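Local coordinates for putative sugar binding protein (Bacteroides vulgatus ATCC 8482, PDB 3KEZ) that probably binds sugars or other nutrients at the outer membrane as a SusD-family protein, and carries a calcium ion, at residues N71-W82 with K437-E446; G186-W196 with N221-Y231. All coordinates share one frame; numbering follows the deposited sequence. Where two conformers were deposited one is given.

The two contacts lie on opposite sides of the chain's centre, their own centres about 36 Å apart, and they do not touch; along the sequence, contact 2 falls between the two segments of contact 1. Both are partly buried, and they share no helix. Contact 1 joins distant parts of the chain, packing the loop that leads into helix 80-96 against the proline-rich run before helix 444-449. It buries 810 Å² through aliphatic and aromatic side chains, with waters joining the backbones. Contact 2 is local and smaller, 426 Å², and ties the consecutive helices 195-209 and 212-229 together: one tryptophan sits on a helix face, while an asparagine, a tyrosine and waters hold the adjoining loop.

Contact 1 (N71-W82 with K437-E446); sequences NFTKDNGPSSHW and KILLPIPKKE. With EDO (1,2-ethanediol), chain H.
K437 NZ is gripped by two backbone carbonyls: it donates to F72 O at 2.9 Å, tilted 31° from that carbonyl's plane, and to F70 O. A bend in the lysine chain (chi3 94°) brings the amine there. T73 OG1 accepts from D75 N (an ST turn) and from N76 N (an ST motif), and P441 CG packs 3.6 Å from T73 O. L440 forks between aromatic rings: CD1 sits over a face of H81, 3.5 Å from the ring centroid, while CD2 reaches F72 CD2. In this SusD-family fold, the contact seats a late proline-rich run against the approach to helix 80-96, where helix 109-134 also packs on W82 and L440. Water 2 accepts from K444 N and donates to G77 O; water 3 donates to P78 O and P441 O. W82 meets P443 CG with its CB at 3.6 Å and I442 CD1 with CZ3 at 3.7 Å. Its NE1 donates a weak 3.2 Å bond to E446 OE1. Replacing W82 by an alanine would probably leave I442 CD1 beside a gap and E446 OE1 without its indole partner. E446 OE2 accepts from N450 ND2 and from O1 of an ethanediol probably left from crystallisation.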
loop_
_atom_site.group_PDB
_atom_site.type_symbol
_atom_site.label_atom_id
_atom_site.label_comp_id
_atom_site.label_asym_id
_atom_site.label_seq_id
_atom_site.Cartn_x
_atom_site.Cartn_y
_atom_site.Cartn_z
ATOM N N ASN A 71 -13.162 7.612 -14.628
ATOM C CA ASN A 71 -13.834 8.748 -15.224
ATOM C C ASN A 71 -12.956 9.982 -15.337
ATOM O O ASN A 71 -13.464 11.049 -15.661
ATOM C CB ASN A 71 -15.072 9.102 -14.373
ATOM C CG ASN A 71 -16.074 9.926 -15.119
ATOM O OD1 ASN A 71 -16.357 9.650 -16.277
ATOM N ND2 ASN A 71 -16.640 10.945 -14.454
ATOM N N PHE A 72 -11.663 9.899 -15.040
ATOM C CA PHE A 72 -10.821 11.110 -15.107
ATOM C C PHE A 72 -10.287 11.385 -16.508
ATOM O O PHE A 72 -10.088 10.455 -17.321
ATOM C CB PHE A 72 -9.639 11.072 -14.128
ATOM C CG PHE A 72 -10.034 11.173 -12.661
ATOM C CD1 PHE A 72 -10.674 12.289 -12.172
ATOM C CD2 PHE A 72 -9.727 10.151 -11.788
ATOM C CE1 PHE A 72 -11.017 12.387 -10.824
ATOM C CE2 PHE A 72 -10.064 10.247 -10.455
ATOM C CZ PHE A 72 -10.708 11.366 -9.972
ATOM N N THR A 73 -10.068 12.669 -16.777
ATOM C CA THR A 73 -9.490 13.148 -18.030
ATOM C C THR A 73 -8.229 13.914 -17.702
ATOM O O THR A 73 -7.978 14.246 -16.541
ATOM C CB THR A 73 -10.376 14.186 -18.786
ATOM O OG1 THR A 73 -10.320 15.442 -18.102
ATOM C CG2 THR A 73 -11.828 13.732 -18.937
ATOM N N LYS A 74 -7.449 14.254 -18.728
ATOM C CA LYS A 74 -6.275 15.108 -18.464
ATOM C C LYS A 74 -6.675 16.464 -17.871
ATOM O O LYS A 74 -5.884 17.135 -17.215
ATOM C CB LYS A 74 -5.413 15.280 -19.720
ATOM C CG LYS A 74 -5.795 16.392 -20.672
ATOM C CD LYS A 74 -6.946 16.052 -21.551
ATOM C CE LYS A 74 -7.076 17.072 -22.663
ATOM N NZ LYS A 74 -5.950 16.887 -23.594
ATOM N N ASP A 75 -7.894 16.900 -18.121
ATOM C CA ASP A 75 -8.268 18.208 -17.653
ATOM C C ASP A 75 -8.796 18.154 -16.227
ATOM O O ASP A 75 -8.747 19.153 -15.527
ATOM C CB ASP A 75 -9.252 18.865 -18.621
ATOM C CG ASP A 75 -8.586 19.254 -19.952
ATOM O OD1 ASP A 75 -7.511 19.888 -19.941
ATOM O OD2 ASP A 75 -9.121 18.908 -21.012
ATOM N N ASN A 76 -9.276 17.004 -15.754
ATOM C CA ASN A 76 -9.846 16.990 -14.401
ATOM C C ASN A 76 -9.234 16.005 -13.432
ATOM O O ASN A 76 -9.693 15.865 -12.300
ATOM C CB ASN A 76 -11.346 16.800 -14.466
ATOM C CG ASN A 76 -11.728 15.440 -14.907
ATOM O OD1 ASN A 76 -10.927 14.509 -14.871
ATOM N ND2 ASN A 76 -12.970 15.299 -15.340
ATOM N N GLY A 77 -8.186 15.329 -13.858
ATOM C CA GLY A 77 -7.565 14.329 -13.025
ATOM C C GLY A 77 -7.012 14.917 -11.749
ATOM O O GLY A 77 -6.606 16.089 -11.729
ATOM N N PRO A 78 -6.954 14.104 -10.675
ATOM C CA PRO A 78 -6.458 14.612 -9.402
ATOM C C PRO A 78 -4.979 14.971 -9.437
ATOM O O PRO A 78 -4.211 14.385 -10.222
ATOM C CB PRO A 78 -6.647 13.424 -8.456
ATOM C CG PRO A 78 -6.514 12.263 -9.305
ATOM C CD PRO A 78 -7.144 12.642 -10.632
ATOM N N SER A 79 -4.576 15.901 -8.579
ATOM C CA SER A 79 -3.160 16.255 -8.452
ATOM C C SER A 79 -2.485 15.856 -7.144
ATOM O O SER A 79 -1.274 15.947 -7.056
ATOM C CB SER A 79 -2.950 17.761 -8.659
ATOM O OG SER A 79 -3.609 18.486 -7.646
ATOM N N SER A 80 -3.251 15.418 -6.142
ATOM C CA SER A 80 -2.749 15.155 -4.793
ATOM C C SER A 80 -1.714 14.029 -4.722
ATOM O O SER A 80 -0.772 14.125 -3.972
ATOM C CB SER A 80 -3.910 14.784 -3.868
ATOM O OG SER A 80 -4.831 13.896 -4.545
ATOM N N HIS A 81 -1.935 12.956 -5.482
ATOM C CA HIS A 81 -1.022 11.831 -5.468
ATOM C C HIS A 81 0.346 12.358 -5.854
ATOM O O HIS A 81 1.317 12.097 -5.175
ATOM C CB HIS A 81 -1.443 10.733 -6.449
ATOM C CG HIS A 81 -2.899 10.363 -6.378
ATOM N ND1 HIS A 81 -3.912 11.159 -6.895
ATOM C CD2 HIS A 81 -3.503 9.257 -5.888
ATOM C CE1 HIS A 81 -5.072 10.556 -6.707
ATOM N NE2 HIS A 81 -4.851 9.398 -6.100
ATOM N N TRP A 82 0.387 13.085 -6.966
ATOM C CA TRP A 82 1.622 13.663 -7.484
ATOM C C TRP A 82 2.320 14.626 -6.491
ATOM O O TRP A 82 3.506 14.422 -6.109
ATOM C CB TRP A 82 1.261 14.359 -8.806
ATOM C CG TRP A 82 2.411 14.872 -9.589
ATOM C CD1 TRP A 82 2.969 16.099 -9.504
ATOM C CD2 TRP A 82 3.139 14.157 -10.609
ATOM N NE1 TRP A 82 4.011 16.210 -10.407
ATOM C CE2 TRP A 82 4.137 15.025 -11.091
ATOM C CE3 TRP A 82 3.064 12.855 -11.128
ATOM C CZ2 TRP A 82 5.047 14.642 -12.105
ATOM C CZ3 TRP A 82 3.950 12.487 -12.143
ATOM C CH2 TRP A 82 4.933 13.383 -12.611
ATOM N N LYS A 437 -6.406 3.734 -18.896
ATOM C CA LYS A 437 -6.894 4.405 -17.696
ATOM C C LYS A 437 -6.540 3.680 -16.411
ATOM O O LYS A 437 -6.899 4.158 -15.354
ATOM C CB LYS A 437 -8.396 4.693 -17.769
ATOM C CG LYS A 437 -8.750 5.507 -18.987
ATOM C CD LYS A 437 -10.168 6.113 -18.978
ATOM C CE LYS A 437 -10.146 7.558 -18.434
ATOM N NZ LYS A 437 -11.495 8.232 -18.447
ATOM N N ILE A 438 -5.790 2.571 -16.467
ATOM C CA ILE A 438 -5.251 2.018 -15.228
ATOM C C ILE A 438 -4.179 2.953 -14.644
ATOM O O ILE A 438 -3.792 2.803 -13.479
ATOM C CB ILE A 438 -4.610 0.597 -15.336
ATOM C CG1 ILE A 438 -3.578 0.579 -16.460
ATOM C CG2 ILE A 438 -5.663 -0.497 -15.386
ATOM C CD1 ILE A 438 -2.493 -0.403 -16.240
ATOM N N LEU A 439 -3.689 3.886 -15.477
ATOM C CA LEU A 439 -2.797 4.973 -15.052
ATOM C C LEU A 439 -3.582 6.276 -14.878
ATOM O O LEU A 439 -4.371 6.636 -15.748
ATOM C CB LEU A 439 -1.697 5.233 -16.102
ATOM C CG LEU A 439 -0.974 3.989 -16.589
ATOM C CD1 LEU A 439 0.122 4.343 -17.582
ATOM C CD2 LEU A 439 -0.406 3.150 -15.392
ATOM N N LEU A 440 -3.365 6.990 -13.768
ATOM C CA LEU A 440 -3.889 8.362 -13.687
ATOM C C LEU A 440 -3.171 9.196 -14.757
ATOM O O LEU A 440 -1.992 8.950 -15.082
ATOM C CB LEU A 440 -3.724 9.005 -12.281
ATOM C CG LEU A 440 -4.590 8.517 -11.102
ATOM C CD1 LEU A 440 -4.287 9.274 -9.801
ATOM C CD2 LEU A 440 -6.078 8.615 -11.398
ATOM N N PRO A 441 -3.891 10.167 -15.338
ATOM C CA PRO A 441 -3.179 11.062 -16.218
ATOM C C PRO A 441 -2.236 11.965 -15.423
ATOM O O PRO A 441 -2.444 12.187 -14.203
ATOM C CB PRO A 441 -4.301 11.858 -16.886
ATOM C CG PRO A 441 -5.424 11.881 -15.837
ATOM C CD PRO A 441 -5.263 10.636 -15.014
ATOM N N ILE A 442 -1.206 12.489 -16.083
ATOM C CA ILE A 442 -0.300 13.455 -15.431
ATOM C C ILE A 442 -1.149 14.676 -15.088
ATOM O O ILE A 442 -1.963 15.093 -15.910
ATOM C CB ILE A 442 0.919 13.814 -16.303
ATOM C CG1 ILE A 442 1.754 12.578 -16.652
ATOM C CG2 ILE A 442 1.825 14.807 -15.568
ATOM C CD1 ILE A 442 2.312 11.775 -15.436
ATOM N N PRO A 443 -1.030 15.218 -13.847
ATOM C CA PRO A 443 -1.938 16.317 -13.536
ATOM C C PRO A 443 -1.686 17.557 -14.376
ATOM O O PRO A 443 -0.531 17.895 -14.659
ATOM C CB PRO A 443 -1.652 16.637 -12.070
ATOM C CG PRO A 443 -0.834 15.504 -11.547
ATOM C CD PRO A 443 -0.461 14.601 -12.635
ATOM N N LYS A 444 -2.763 18.236 -14.738
ATOM C CA LYS A 444 -2.693 19.434 -15.596
ATOM C C LYS A 444 -1.702 20.465 -15.088
ATOM O O LYS A 444 -0.997 21.107 -15.887
ATOM C CB LYS A 444 -4.081 20.085 -15.755
ATOM C CG LYS A 444 -4.147 21.196 -16.824
ATOM C CD LYS A 444 -5.589 21.589 -17.152
ATOM C CE LYS A 444 -5.644 22.516 -18.374
ATOM N NZ LYS A 444 -4.612 23.591 -18.268
ATOM N N LYS A 445 -1.651 20.630 -13.771
ATOM C CA LYS A 445 -0.795 21.667 -13.198
ATOM C C LYS A 445 0.657 21.369 -13.532
ATOM O O LYS A 445 1.425 22.284 -13.853
ATOM C CB LYS A 445 -1.018 21.819 -11.690
ATOM C CG LYS A 445 -0.227 20.888 -10.800
ATOM C CD LYS A 445 -0.806 20.792 -9.372
ATOM C CE LYS A 445 -0.694 22.088 -8.597
ATOM N NZ LYS A 445 -1.470 22.020 -7.321
ATOM N N GLU A 446 1.005 20.083 -13.548
ATOM C CA GLU A 446 2.349 19.657 -13.919
ATOM C C GLU A 446 2.583 19.831 -15.397
ATOM O O GLU A 446 3.632 20.355 -15.783
ATOM C CB GLU A 446 2.614 18.200 -13.516
ATOM C CG GLU A 446 4.025 17.722 -13.858
ATOM C CD GLU A 446 5.105 18.368 -13.011
ATOM O OE1 GLU A 446 4.762 18.878 -11.921
ATOM O OE2 GLU A 446 6.286 18.352 -13.437
HETATM C C1 EDO H . 8.445 16.676 -10.670
HETATM O O1 EDO H . 8.457 17.836 -11.499
HETATM C C2 EDO H . 8.360 17.184 -9.245
HETATM O O2 EDO H . 7.080 17.789 -9.039
HETATM O O HOH W 1 -3.425 16.913 -17.557
HETATM O O HOH W 2 -5.448 17.865 -13.716
HETATM O O HOH W 3 -4.615 13.372 -12.781
HETATM O O HOH W 4 -1.995 19.142 -5.797
#

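Contact 2 (G186-W196 with N221-Y231); sequences GDFNKGKVNRW and NAIKGAEKEGY
W196 lays its indole flat on helix 212-229, a knob in the hole formed by A222, G225, A226 and E229, at the open end of the antiparallel pair that this helix forms with helix 195-209, away from the turn that joins them, in a family of the TPR clan. G225 CA stands over the six-membered ring, 3.5 Å from its centroid and 13° off the normal, a CH-pi contact. The same face is covered by A226 N, and a side chain at G225 would probably run into the ring. W196 CB meets A226 CB, and W196 CD1 comes within 3.9 Å of Y231 CE1. R195 CB lies over the opposite face. The indole's rotation is fixed by NE1, which donates to G186 O at 2.8 Å, in the carbonyl plane and on a lone pair.

Y231 follows the helix end, where G230, with positive phi, closes a Schellman motif. Its OH takes a weak bond from N194 ND2 at 2.9 Å, the amide and ring planes nearly perpendicular; F188 and Y231 cross at about a right angle, with F188 CD1 3.5 Å from Y231 OH. N194 has its CG between backbone N and carbonyl carbon (chi1 79°), which lets one side chain serve two ends: OD1 caps helix 195-209, accepting from A197 N and weakly from W196 N, and ND2 donates to D187 O.

Further out, P252 touches both F188 and Y231, and helix 337-350 backs A226 through L337. At the surface, the carboxylates of D187 and E229 approach each other; water 5, which donates to both (weakly to E229 OE1), probably eases the repulsion. Water 6 accepts from F188 N and donates to E229 OE2 at 2.7 Å, while water 7 accepts from N189 N and lies 2.6 Å from Y231 OH.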
loop_
_atom_site.group_PDB
_atom_site.type_symbol
_atom_site.label_atom_id
_atom_site.label_comp_id
_atom_site.label_asym_id
_atom_site.label_seq_id
_atom_site.Cartn_x
_atom_site.Cartn_y
_atom_site.Cartn_z
ATOM N N GLY A 186 15.577 -2.634 13.796
ATOM C CA GLY A 186 14.487 -3.624 13.941
ATOM C C GLY A 186 13.550 -3.465 15.142
ATOM O O GLY A 186 12.602 -4.234 15.311
ATOM N N ASP A 187 13.817 -2.481 15.997
ATOM C CA ASP A 187 12.946 -2.209 17.136
ATOM C C ASP A 187 11.548 -1.767 16.705
ATOM O O ASP A 187 11.362 -1.153 15.643
ATOM C CB ASP A 187 13.540 -1.125 18.047
ATOM C CG ASP A 187 14.855 -1.541 18.669
ATOM O OD1 ASP A 187 15.263 -2.696 18.505
ATOM O OD2 ASP A 187 15.467 -0.714 19.327
ATOM N N PHE A 188 10.562 -2.125 17.529
ATOM C CA PHE A 188 9.220 -1.538 17.408
ATOM C C PHE A 188 9.313 -0.006 17.414
ATOM O O PHE A 188 10.068 0.588 18.182
ATOM C CB PHE A 188 8.328 -2.029 18.555
ATOM C CG PHE A 188 6.924 -1.553 18.462
ATOM C CD1 PHE A 188 6.007 -2.249 17.718
ATOM C CD2 PHE A 188 6.527 -0.396 19.114
ATOM C CE1 PHE A 188 4.705 -1.830 17.639
ATOM C CE2 PHE A 188 5.226 0.064 19.029
ATOM C CZ PHE A 188 4.306 -0.641 18.297
ATOM N N ASN A 189 8.596 0.634 16.512
ATOM C CA ASN A 189 8.692 2.086 16.345
ATOM C C ASN A 189 7.373 2.607 15.828
ATOM O O ASN A 189 7.103 2.641 14.629
ATOM C CB ASN A 189 9.844 2.467 15.429
ATOM C CG ASN A 189 10.293 3.896 15.611
ATOM O OD1 ASN A 189 9.740 4.659 16.426
ATOM N ND2 ASN A 189 11.294 4.293 14.817
ATOM N N LYS A 190 6.563 3.010 16.797
ATOM C CA LYS A 190 5.140 3.263 16.620
ATOM C C LYS A 190 4.918 4.387 15.648
ATOM O O LYS A 190 5.391 5.509 15.874
ATOM C CB LYS A 190 4.570 3.694 17.983
ATOM C CG LYS A 190 3.124 4.048 18.006
ATOM C CD LYS A 190 2.278 2.837 17.847
ATOM C CE LYS A 190 0.819 3.180 18.103
ATOM N NZ LYS A 190 0.015 1.932 18.038
ATOM N N GLY A 191 4.185 4.116 14.575
ATOM C CA GLY A 191 3.920 5.168 13.590
ATOM C C GLY A 191 5.117 5.517 12.721
ATOM O O GLY A 191 5.048 6.472 11.943
ATOM N N LYS A 192 6.198 4.730 12.807
ATOM C CA LYS A 192 7.388 4.974 11.962
ATOM C C LYS A 192 7.806 3.711 11.198
ATOM O O LYS A 192 7.469 2.600 11.604
ATOM C CB LYS A 192 8.537 5.514 12.819
ATOM C CG LYS A 192 8.173 6.857 13.494
ATOM C CD LYS A 192 9.349 7.491 14.221
ATOM C CE LYS A 192 8.909 8.749 14.963
ATOM N NZ LYS A 192 7.838 9.438 14.206
ATOM N N VAL A 193 8.550 3.888 10.101
ATOM C CA VAL A 193 9.096 2.737 9.349
ATOM C C VAL A 193 10.259 2.126 10.064
ATOM O O VAL A 193 11.134 2.853 10.567
ATOM C CB VAL A 193 9.511 3.155 7.922
ATOM C CG1 VAL A 193 10.140 1.997 7.184
ATOM C CG2 VAL A 193 8.299 3.660 7.235
ATOM N N ASN A 194 10.256 0.795 10.154
ATOM C CA ASN A 194 11.407 0.042 10.709
ATOM C C ASN A 194 11.965 -1.005 9.735
ATOM O O ASN A 194 11.517 -1.090 8.586
ATOM C CB ASN A 194 11.134 -0.505 12.135
ATOM C CG ASN A 194 10.311 -1.730 12.138
ATOM O OD1 ASN A 194 10.040 -2.275 11.093
ATOM N ND2 ASN A 194 9.930 -2.214 13.340
ATOM N N ARG A 195 12.995 -1.749 10.150
ATOM C CA ARG A 195 13.648 -2.650 9.209
ATOM C C ARG A 195 12.673 -3.651 8.551
ATOM O O ARG A 195 12.722 -3.901 7.325
ATOM C CB ARG A 195 14.797 -3.402 9.870
ATOM C CG ARG A 195 15.651 -4.175 8.877
ATOM C CD ARG A 195 16.808 -4.885 9.578
ATOM N NE ARG A 195 17.560 -3.952 10.398
ATOM C CZ ARG A 195 18.290 -4.284 11.461
ATOM N NH1 ARG A 195 18.386 -5.552 11.851
ATOM N NH2 ARG A 195 18.915 -3.338 12.154
ATOM N N TRP A 196 11.795 -4.229 9.357
ATOM C CA TRP A 196 10.918 -5.298 8.890
ATOM C C TRP A 196 9.842 -4.773 7.934
ATOM O O TRP A 196 9.542 -5.403 6.920
ATOM C CB TRP A 196 10.320 -6.076 10.072
ATOM C CG TRP A 196 11.291 -6.241 11.192
ATOM C CD1 TRP A 196 11.131 -5.801 12.465
ATOM C CD2 TRP A 196 12.609 -6.831 11.134
ATOM N NE1 TRP A 196 12.259 -6.097 13.219
ATOM C CE2 TRP A 196 13.166 -6.735 12.421
ATOM C CE3 TRP A 196 13.361 -7.427 10.117
ATOM C CZ2 TRP A 196 14.436 -7.219 12.727
ATOM C CZ3 TRP A 196 14.639 -7.888 10.418
ATOM C CH2 TRP A 196 15.149 -7.799 11.712
ATOM N N ASN A 221 13.197 -13.110 5.395
ATOM C CA ASN A 221 13.980 -12.421 6.424
ATOM C C ASN A 221 13.133 -11.405 7.187
ATOM O O ASN A 221 13.314 -11.236 8.392
ATOM C CB ASN A 221 15.229 -11.771 5.805
ATOM C CG ASN A 221 16.266 -12.813 5.375
ATOM O OD1 ASN A 221 16.407 -13.865 5.999
ATOM N ND2 ASN A 221 17.014 -12.500 4.355
ATOM N N ALA A 222 12.181 -10.775 6.497
ATOM C CA ALA A 222 11.248 -9.841 7.152
ATOM C C ALA A 222 10.478 -10.579 8.246
ATOM O O ALA A 222 10.295 -10.059 9.368
ATOM C CB ALA A 222 10.279 -9.252 6.165
ATOM N N ILE A 223 10.027 -11.782 7.922
ATOM C CA ILE A 223 9.264 -12.611 8.872
ATOM C C ILE A 223 10.113 -13.032 10.061
ATOM O O ILE A 223 9.688 -12.871 11.205
ATOM C CB ILE A 223 8.632 -13.882 8.192
ATOM C CG1 ILE A 223 7.554 -13.496 7.168
ATOM C CG2 ILE A 223 8.042 -14.862 9.263
ATOM C CD1 ILE A 223 7.289 -14.597 6.120
ATOM N N LYS A 224 11.293 -13.587 9.784
ATOM C CA LYS A 224 12.171 -14.113 10.834
ATOM C C LYS A 224 12.566 -12.998 11.812
ATOM O O LYS A 224 12.549 -13.197 13.036
ATOM C CB LYS A 224 13.416 -14.796 10.230
ATOM C CG LYS A 224 14.566 -15.061 11.216
ATOM C CD LYS A 224 15.598 -16.033 10.660
ATOM C CE LYS A 224 16.825 -16.132 11.578
ATOM N NZ LYS A 224 17.704 -17.279 11.206
ATOM N N GLY A 225 12.926 -11.846 11.266
ATOM C CA GLY A 225 13.295 -10.690 12.081
ATOM C C GLY A 225 12.152 -10.091 12.887
ATOM O O GLY A 225 12.310 -9.817 14.083
ATOM N N ALA A 226 11.004 -9.871 12.238
ATOM C CA ALA A 226 9.830 -9.302 12.929
ATOM C C ALA A 226 9.384 -10.246 14.034
ATOM O O ALA A 226 9.101 -9.811 15.165
ATOM C CB ALA A 226 8.669 -9.041 11.982
ATOM N N GLU A 227 9.325 -11.539 13.741
ATOM C CA GLU A 227 8.884 -12.483 14.783
ATOM C C GLU A 227 9.907 -12.583 15.944
ATOM O O GLU A 227 9.501 -12.668 17.100
ATOM C CB GLU A 227 8.457 -13.832 14.185
ATOM C CG GLU A 227 7.206 -13.655 13.242
ATOM C CD GLU A 227 6.712 -14.926 12.622
ATOM O OE1 GLU A 227 7.395 -15.971 12.785
ATOM O OE2 GLU A 227 5.620 -14.891 12.000
ATOM N N LYS A 228 11.215 -12.525 15.670
ATOM C CA LYS A 228 12.189 -12.431 16.791
ATOM C C LYS A 228 11.934 -11.183 17.638
ATOM O O LYS A 228 12.171 -11.166 18.827
ATOM C CB LYS A 228 13.631 -12.327 16.303
ATOM C CG LYS A 228 14.256 -13.600 15.778
ATOM C CD LYS A 228 15.792 -13.488 15.619
ATOM C CE LYS A 228 16.334 -14.679 14.803
ATOM N NZ LYS A 228 17.547 -15.319 15.421
ATOM N N GLU A 229 11.491 -10.122 16.994
ATOM C CA GLU A 229 11.181 -8.875 17.677
ATOM C C GLU A 229 9.844 -8.928 18.454
ATOM O O GLU A 229 9.580 -8.048 19.278
ATOM C CB GLU A 229 11.230 -7.733 16.659
ATOM C CG GLU A 229 11.503 -6.393 17.234
ATOM C CD GLU A 229 12.830 -6.330 17.954
ATOM O OE1 GLU A 229 13.733 -7.114 17.585
ATOM O OE2 GLU A 229 12.957 -5.504 18.888
ATOM N N GLY A 230 9.031 -9.968 18.238
ATOM C CA GLY A 230 7.784 -10.184 18.982
ATOM C C GLY A 230 6.509 -9.874 18.220
ATOM O O GLY A 230 5.390 -9.978 18.750
ATOM N N TYR A 231 6.651 -9.478 16.961
ATOM C CA TYR A 231 5.490 -9.363 16.107
ATOM C C TYR A 231 4.985 -10.777 15.812
ATOM O O TYR A 231 5.730 -11.735 15.799
ATOM C CB TYR A 231 5.843 -8.657 14.804
ATOM C CG TYR A 231 6.324 -7.218 14.880
ATOM C CD1 TYR A 231 7.684 -6.928 15.003
ATOM C CD2 TYR A 231 5.440 -6.145 14.739
ATOM C CE1 TYR A 231 8.158 -5.604 15.009
ATOM C CE2 TYR A 231 5.905 -4.808 14.748
ATOM C CZ TYR A 231 7.257 -4.551 14.871
ATOM O OH TYR A 231 7.731 -3.271 14.876
HETATM O O HOH W 5 15.710 -4.971 17.042
HETATM O O HOH W 6 11.010 -3.850 19.722
HETATM O O HOH W 7 6.846 -0.886 14.692
#